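Side-chain contacts in DUF1491 domain-containing protein (Caulobacter crescentus, PDB 4GOQ), which is of unknown function but belongs to the DUF1491 family and folds as a small alpha/beta protein built around a mixed beta-sheet: residues A[7-12]-A[37-42]; A[93-96]-A[102-105]. One frame throughout, in Å; residues are numbered along the deposited sequence.

Contact 1: residues A[7-12]-A[37-42]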
ATOM      1  N   ASP A   7       0.137   3.963 -12.290  1.00 23.02           N
ATOM      2  CA  ASP A   7      -0.808   5.052 -12.004  1.00 22.96           C
ATOM      3  C   ASP A   7      -2.256   4.619 -12.278  1.00 24.41           C
ATOM      4  O   ASP A   7      -3.156   5.053 -11.575  1.00 24.55           O
ATOM      5  CB  ASP A   7      -0.439   6.333 -12.799  1.00 26.18           C
ATOM      6  CG  ASP A   7      -0.676   6.256 -14.297  1.00 32.24           C
ATOM      7  OD1 ASP A   7      -0.280   5.248 -14.912  1.00 31.00           O
ATOM      8  OD2 ASP A   7      -1.199   7.236 -14.864  1.00 37.15           O
ATOM      9  N   ILE A   8      -2.479   3.733 -13.274  1.00 21.10           N
ATOM     10  CA  ILE A   8      -3.834   3.204 -13.561  1.00 19.26           C
ATOM     11  C   ILE A   8      -4.303   2.348 -12.361  1.00 22.34           C
ATOM     12  O   ILE A   8      -5.442   2.457 -11.899  1.00 21.63           O
ATOM     13  CB  ILE A   8      -3.818   2.416 -14.898  1.00 21.24           C
ATOM     14  CG1 ILE A   8      -3.554   3.395 -16.090  1.00 21.84           C
ATOM     15  CG2 ILE A   8      -5.157   1.664 -15.136  1.00 22.84           C
ATOM     16  CD1 ILE A   8      -3.317   2.710 -17.458  1.00 26.11           C
ATOM     17  N   TRP A   9      -3.436   1.480 -11.905  1.00 20.72           N
ATOM     18  CA  TRP A   9      -3.704   0.592 -10.775  1.00 21.59           C
ATOM     19  C   TRP A   9      -3.948   1.423  -9.487  1.00 26.05           C
ATOM     20  O   TRP A   9      -4.851   1.116  -8.695  1.00 25.81           O
ATOM     21  CB  TRP A   9      -2.513  -0.380 -10.622  1.00 21.39           C
ATOM     22  CG  TRP A   9      -2.699  -1.374  -9.500  1.00 22.37           C
ATOM     23  CD1 TRP A   9      -3.222  -2.640  -9.598  1.00 25.16           C
ATOM     24  CD2 TRP A   9      -2.468  -1.136  -8.104  1.00 21.97           C
ATOM     25  NE1 TRP A   9      -3.293  -3.218  -8.341  1.00 24.06           N
ATOM     26  CE2 TRP A   9      -2.848  -2.307  -7.407  1.00 24.58           C
ATOM     27  CE3 TRP A   9      -1.957  -0.040  -7.367  1.00 23.30           C
ATOM     28  CZ2 TRP A   9      -2.754  -2.410  -6.011  1.00 23.13           C
ATOM     29  CZ3 TRP A   9      -1.886  -0.131  -5.983  1.00 24.63           C
ATOM     30  CH2 TRP A   9      -2.241  -1.318  -5.320  1.00 24.55           C
ATOM     31  N   VAL A  10      -3.142   2.470  -9.272  1.00 23.82           N
ATOM     32  CA  VAL A  10      -3.297   3.334  -8.097  1.00 23.70           C
ATOM     33  C   VAL A  10      -4.653   4.076  -8.167  1.00 27.29           C
ATOM     34  O   VAL A  10      -5.359   4.122  -7.154  1.00 23.61           O
ATOM     35  CB  VAL A  10      -2.087   4.293  -7.888  1.00 26.97           C
ATOM     36  CG1 VAL A  10      -2.347   5.279  -6.741  1.00 27.23           C
ATOM     37  CG2 VAL A  10      -0.796   3.497  -7.617  1.00 25.89           C
ATOM     38  N   ALA A  11      -5.048   4.572  -9.363  1.00 26.56           N
ATOM     39  CA  ALA A  11      -6.343   5.250  -9.555  1.00 26.37           C
ATOM     40  C   ALA A  11      -7.499   4.314  -9.182  1.00 29.00           C
ATOM     41  O   ALA A  11      -8.464   4.747  -8.541  1.00 27.00           O
ATOM     42  CB  ALA A  11      -6.491   5.749 -10.998  1.00 27.45           C
ATOM     43  N   ALA A  12      -7.400   3.029  -9.560  1.00 25.62           N
ATOM     44  CA  ALA A  12      -8.445   2.061  -9.227  1.00 24.45           C
ATOM     45  C   ALA A  12      -8.506   1.838  -7.702  1.00 26.05           C
ATOM     46  O   ALA A  12      -9.589   1.722  -7.136  1.00 24.42           O
ATOM     47  CB  ALA A  12      -8.180   0.733  -9.934  1.00 24.35           C
ATOM     48  N   VAL A  37       4.807  -0.200  -5.455  1.00 26.14           N
ATOM     49  CA  VAL A  37       3.831   0.443  -4.571  1.00 24.52           C
ATOM     50  C   VAL A  37       3.925  -0.105  -3.142  1.00 28.34           C
ATOM     51  O   VAL A  37       4.041  -1.315  -2.952  1.00 28.36           O
ATOM     52  CB  VAL A  37       2.361   0.275  -5.087  1.00 27.95           C
ATOM     53  CG1 VAL A  37       1.365   1.004  -4.179  1.00 28.15           C
ATOM     54  CG2 VAL A  37       2.193   0.761  -6.532  1.00 27.60           C
ATOM     55  N   LEU A  38       3.878   0.810  -2.151  1.00 25.56           N
ATOM     56  CA  LEU A  38       3.723   0.509  -0.734  1.00 24.77           C
ATOM     57  C   LEU A  38       2.340   0.959  -0.350  1.00 26.24           C
ATOM     58  O   LEU A  38       1.986   2.094  -0.631  1.00 26.80           O
ATOM     59  CB  LEU A  38       4.747   1.232   0.175  1.00 26.70           C
ATOM     60  CG  LEU A  38       6.175   0.746   0.266  1.00 33.83           C
ATOM     61  CD1 LEU A  38       6.897   1.505   1.400  1.00 32.43           C
ATOM     62  CD2 LEU A  38       6.257  -0.776   0.532  1.00 38.48           C
ATOM     63  N   VAL A  39       1.570   0.116   0.331  1.00 23.78           N
ATOM     64  CA  VAL A  39       0.244   0.507   0.794  1.00 23.17           C
ATOM     65  C   VAL A  39       0.235   0.476   2.315  1.00 25.83           C
ATOM     66  O   VAL A  39       0.517  -0.564   2.898  1.00 25.69           O
ATOM     67  CB  VAL A  39      -0.887  -0.382   0.205  1.00 25.62           C
ATOM     68  CG1 VAL A  39      -2.258   0.018   0.764  1.00 25.66           C
ATOM     69  CG2 VAL A  39      -0.884  -0.335  -1.316  1.00 25.11           C
ATOM     70  N   LYS A  40      -0.084   1.611   2.938  1.00 24.06           N
ATOM     71  CA  LYS A  40      -0.224   1.729   4.392  1.00 23.77           C
ATOM     72  C   LYS A  40      -1.707   1.749   4.711  1.00 28.66           C
ATOM     73  O   LYS A  40      -2.382   2.699   4.347  1.00 28.86           O
ATOM     74  CB  LYS A  40       0.458   3.009   4.891  1.00 25.55           C
ATOM     75  CG  LYS A  40       0.404   3.162   6.424  1.00 27.07           C
ATOM     76  CD  LYS A  40       1.018   4.548   6.750  1.00 31.61           C
ATOM     77  CE  LYS A  40       0.962   4.902   8.182  1.00 42.03           C
ATOM     78  NZ  LYS A  40       1.278   6.353   8.369  1.00 32.30           N
ATOM     79  N   ALA A  41      -2.222   0.701   5.369  1.00 26.85           N
ATOM     80  CA  ALA A  41      -3.643   0.620   5.706  1.00 25.43           C
ATOM     81  C   ALA A  41      -3.815   0.894   7.196  1.00 27.88           C
ATOM     82  O   ALA A  41      -3.288   0.159   8.019  1.00 26.76           O
ATOM     83  CB  ALA A  41      -4.193  -0.750   5.328  1.00 25.47           C
ATOM     84  N   VAL A  42      -4.482   1.991   7.530  1.00 27.05           N
ATOM     85  CA  VAL A  42      -4.663   2.416   8.918  1.00 29.74           C
ATOM     86  C   VAL A  42      -6.074   2.075   9.356  1.00 37.28           C
ATOM     87  O   VAL A  42      -7.036   2.472   8.688  1.00 36.28           O
ATOM     88  CB  VAL A  42      -4.353   3.939   9.118  1.00 33.54           C
ATOM     89  CG1 VAL A  42      -4.583   4.371  10.575  1.00 34.55           C
ATOM     90  CG2 VAL A  42      -2.930   4.279   8.677  1.00 32.30           C
TER
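Val37 meets Trp9 and Val10 together, and this pairing is central to where helix 6-19 packs on one face of the mixed beta-sheet of this small alpha/beta fold. The helix segment runs nearly along the strand segment, their axes 15° apart and 11.2 Å at closest approach. The two methyls of Val37 divide the work. CG1 lies 3.9 Å from Trp9 CZ3, approaching the indole obliquely, while CG2 is 4.2 Å from Val10 CG2. Two residues further along the strand, and therefore on the same face, Val39 sends CG2 to the ring edge near its plane, 4.3 Å from Trp9 CH2. Valines suit the strand because each holds two methyls close to the backbone on a beta-branched side chain with few rotamers; the broad indole suits the helix because it can span both valines at once.

Trp9 is extended from the helix with CG anti to its backbone N (chi1 -178°), which carries the six-membered ring toward the sheet. Partners outside the two segments probably help to fix its rotation. NE1 donates a hydrogen bond to Glu106, Trp64 meets the ring with planes about 30° apart, and Leu104 also packs on it, while a glycerol lies nearby. Behind the first shell, Val10 also touches Trp91 and Val93 of the adjoining strand, Thr6 packs on Val37, and Leu13, one helical turn beyond Trp9, packs on Val39. Within the helix segment itself Val10 buttresses its neighbour: Val10 CG2 sits in the plane of the indole at its edge, 3.7 Å from Trp9 CE3.

Contact 2: residues A[93-96]-A[102-105]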
ATOM      1  N   VAL A  93       0.850   4.738  -0.860  1.00 23.26           N
ATOM      2  CA  VAL A  93      -0.577   5.018  -0.799  1.00 22.09           C
ATOM      3  C   VAL A  93      -1.021   4.797   0.620  1.00 27.97           C
ATOM      4  O   VAL A  93      -0.741   3.735   1.190  1.00 28.17           O
ATOM      5  CB  VAL A  93      -1.399   4.149  -1.804  1.00 26.15           C
ATOM      6  CG1 VAL A  93      -2.891   4.402  -1.617  1.00 26.00           C
ATOM      7  CG2 VAL A  93      -0.990   4.440  -3.261  1.00 26.12           C
ATOM      8  N   GLU A  94      -1.670   5.800   1.218  1.00 24.65           N
ATOM      9  CA  GLU A  94      -2.133   5.651   2.604  1.00 24.96           C
ATOM     10  C   GLU A  94      -3.650   5.592   2.578  1.00 29.49           C
ATOM     11  O   GLU A  94      -4.299   6.390   1.897  1.00 27.86           O
ATOM     12  CB  GLU A  94      -1.596   6.822   3.477  1.00 27.00           C
ATOM     13  CG  GLU A  94      -1.898   6.684   4.954  1.00 37.42           C
ATOM     14  CD  GLU A  94      -1.097   7.624   5.844  1.00 58.44           C
ATOM     15  OE1 GLU A  94      -0.621   8.665   5.340  1.00 46.10           O
ATOM     16  OE2 GLU A  94      -0.948   7.323   7.049  1.00 59.05           O
ATOM     17  N   ILE A  95      -4.210   4.571   3.238  1.00 28.01           N
ATOM     18  CA  ILE A  95      -5.645   4.364   3.297  1.00 27.26           C
ATOM     19  C   ILE A  95      -6.051   4.353   4.764  1.00 32.36           C
ATOM     20  O   ILE A  95      -5.520   3.567   5.549  1.00 32.02           O
ATOM     21  CB  ILE A  95      -6.065   3.062   2.550  1.00 29.26           C
ATOM     22  CG1 ILE A  95      -5.702   3.134   1.018  1.00 30.05           C
ATOM     23  CG2 ILE A  95      -7.561   2.776   2.765  1.00 30.49           C
ATOM     24  CD1 ILE A  95      -5.785   1.870   0.311  1.00 34.42           C
ATOM     25  N   GLU A  96      -6.990   5.218   5.121  1.00 30.59           N
ATOM     26  CA  GLU A  96      -7.511   5.321   6.467  1.00 31.96           C
ATOM     27  C   GLU A  96      -8.957   4.872   6.443  1.00 34.33           C
ATOM     28  O   GLU A  96      -9.802   5.491   5.796  1.00 34.22           O
ATOM     29  CB  GLU A  96      -7.347   6.736   7.008  1.00 35.95           C
ATOM     30  CG  GLU A  96      -5.960   7.021   7.553  1.00 51.99           C
ATOM     31  CD  GLU A  96      -5.773   8.438   8.060  1.00 83.24           C
ATOM     32  OE1 GLU A  96      -5.560   9.347   7.225  1.00 91.54           O
ATOM     33  OE2 GLU A  96      -5.831   8.637   9.294  1.00 82.24           O
ATOM     34  N   HIS A 102      -7.832  -2.703   3.390  1.00 29.12           N
ATOM     35  CA  HIS A 102      -6.779  -2.252   2.495  1.00 26.91           C
ATOM     36  C   HIS A 102      -7.300  -2.065   1.044  1.00 28.20           C
ATOM     37  O   HIS A 102      -6.586  -1.459   0.239  1.00 27.45           O
ATOM     38  CB  HIS A 102      -5.581  -3.219   2.528  1.00 26.50           C
ATOM     39  CG  HIS A 102      -5.997  -4.651   2.355  1.00 28.63           C
ATOM     40  ND1 HIS A 102      -6.485  -5.118   1.162  1.00 28.89           N
ATOM     41  CD2 HIS A 102      -6.028  -5.654   3.265  1.00 29.67           C
ATOM     42  CE1 HIS A 102      -6.767  -6.395   1.359  1.00 28.59           C
ATOM     43  NE2 HIS A 102      -6.512  -6.763   2.616  1.00 28.97           N
ATOM     44  N   PHE A 103      -8.509  -2.618   0.690  1.00 25.18           N
ATOM     45  CA  PHE A 103      -9.128  -2.513  -0.657  1.00 24.49           C
ATOM     46  C   PHE A 103      -8.258  -3.115  -1.789  1.00 26.55           C
ATOM     47  O   PHE A 103      -8.462  -2.809  -2.970  1.00 25.44           O
ATOM     48  CB  PHE A 103      -9.484  -1.037  -0.984  1.00 25.81           C
ATOM     49  CG  PHE A 103     -10.479  -0.478   0.011  1.00 27.84           C
ATOM     50  CD1 PHE A 103     -11.840  -0.748  -0.112  1.00 30.09           C
ATOM     51  CD2 PHE A 103     -10.050   0.263   1.110  1.00 29.15           C
ATOM     52  CE1 PHE A 103     -12.758  -0.229   0.813  1.00 30.54           C
ATOM     53  CE2 PHE A 103     -10.971   0.777   2.034  1.00 31.58           C
ATOM     54  CZ  PHE A 103     -12.316   0.532   1.876  1.00 28.81           C
ATOM     55  N   LEU A 104      -7.311  -3.984  -1.434  1.00 23.12           N
ATOM     56  CA  LEU A 104      -6.456  -4.625  -2.444  1.00 22.99           C
ATOM     57  C   LEU A 104      -7.190  -5.797  -3.055  1.00 26.87           C
ATOM     58  O   LEU A 104      -7.799  -6.573  -2.319  1.00 28.05           O
ATOM     59  CB  LEU A 104      -5.129  -5.090  -1.806  1.00 22.99           C
ATOM     60  CG  LEU A 104      -4.252  -3.947  -1.233  1.00 27.37           C
ATOM     61  CD1 LEU A 104      -3.141  -4.493  -0.324  1.00 27.80           C
ATOM     62  CD2 LEU A 104      -3.725  -3.044  -2.351  1.00 26.18           C
ATOM     63  N   THR A 105      -7.114  -5.964  -4.382  1.00 23.23           N
ATOM     64  CA  THR A 105      -7.827  -7.099  -5.023  1.00 24.40           C
ATOM     65  C   THR A 105      -6.960  -8.353  -5.103  1.00 31.23           C
ATOM     66  O   THR A 105      -7.503  -9.450  -5.190  1.00 32.15           O
ATOM     67  CB  THR A 105      -8.362  -6.739  -6.407  1.00 31.58           C
ATOM     68  OG1 THR A 105      -7.276  -6.465  -7.295  1.00 30.42           O
ATOM     69  CG2 THR A 105      -9.333  -5.576  -6.373  1.00 31.50           C
TER
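Ile95 faces the loop that follows its own strand, touching Phe103 with one branch and the backbone of His102 with the other. The chain leaves strand 91-97, turns, and comes back over the sheet face that also carries helix 6-19; there Leu104 touches Trp9 and Phe103 touches Ala17, so the loop packs beside the helix.

The apolar contact is between Ile95 CG2 and the rim of the Phe103 ring. This methyl lies near the ring plane, 3.9 Å from Phe103 CD2 and 4.0 Å from Phe103 CE2, so it meets an edge and no CH-pi contact to the face results. Phe103 itself has positive phi and psi, in the left-handed helical region, and its side chain leaves this bend toward the strand. Ala22 also packs against Phe103, as Ala17 does; their small side chains leave room for its bulk.

A second kind of contact joins an aliphatic tip to a backbone carbonyl. With CG1 anti to its own carbonyl carbon (chi1 -62°) and the chain extended beyond, Ile95 places CD1 3.4 Å from His102 O. An isoleucine fits here because its two branches reach different parts of the loop at once.

Polar bonding works within the loop. Leu104 N donates to His102 ND1 over 3.0 Å at 159°, only 7° out of the imidazole plane, bridging the bend at Phe103. The His102 side chain leaves the backbone away from the strand segment, and its ring meets Phe52 edge-to-face, while Arg16 NE binds Phe103 O.

ND1 thus serves as acceptor, consistent with an unprotonated nitrogen there. The loop is probably held in shape by directional bonds, one within it and one from Arg16 of helix 6-19, whereas its fit to Ile95 rests on close packing.

In the fold
From the N terminus, contact 1 closes a loop of 24 residues, taking in the rest of helix 6-19 and strand 23-28 before strand 37-43 returns beneath the helix. The chain then builds strands 48-56 and 62-65 and helix 74-86 before contact 2 closes a short five-residue loop after strand 91-97. The two closures follow in series, neither enclosing nor crossing the other, yet they join in space because strands 37-43 and 91-97 are parallel neighbours. Lys40 forms a salt bridge with Glu94, and Trp9 CH2 packs 3.7 Å from Leu104 CD2. Helix, central strands and C-terminal loop are thereby tied into one unit.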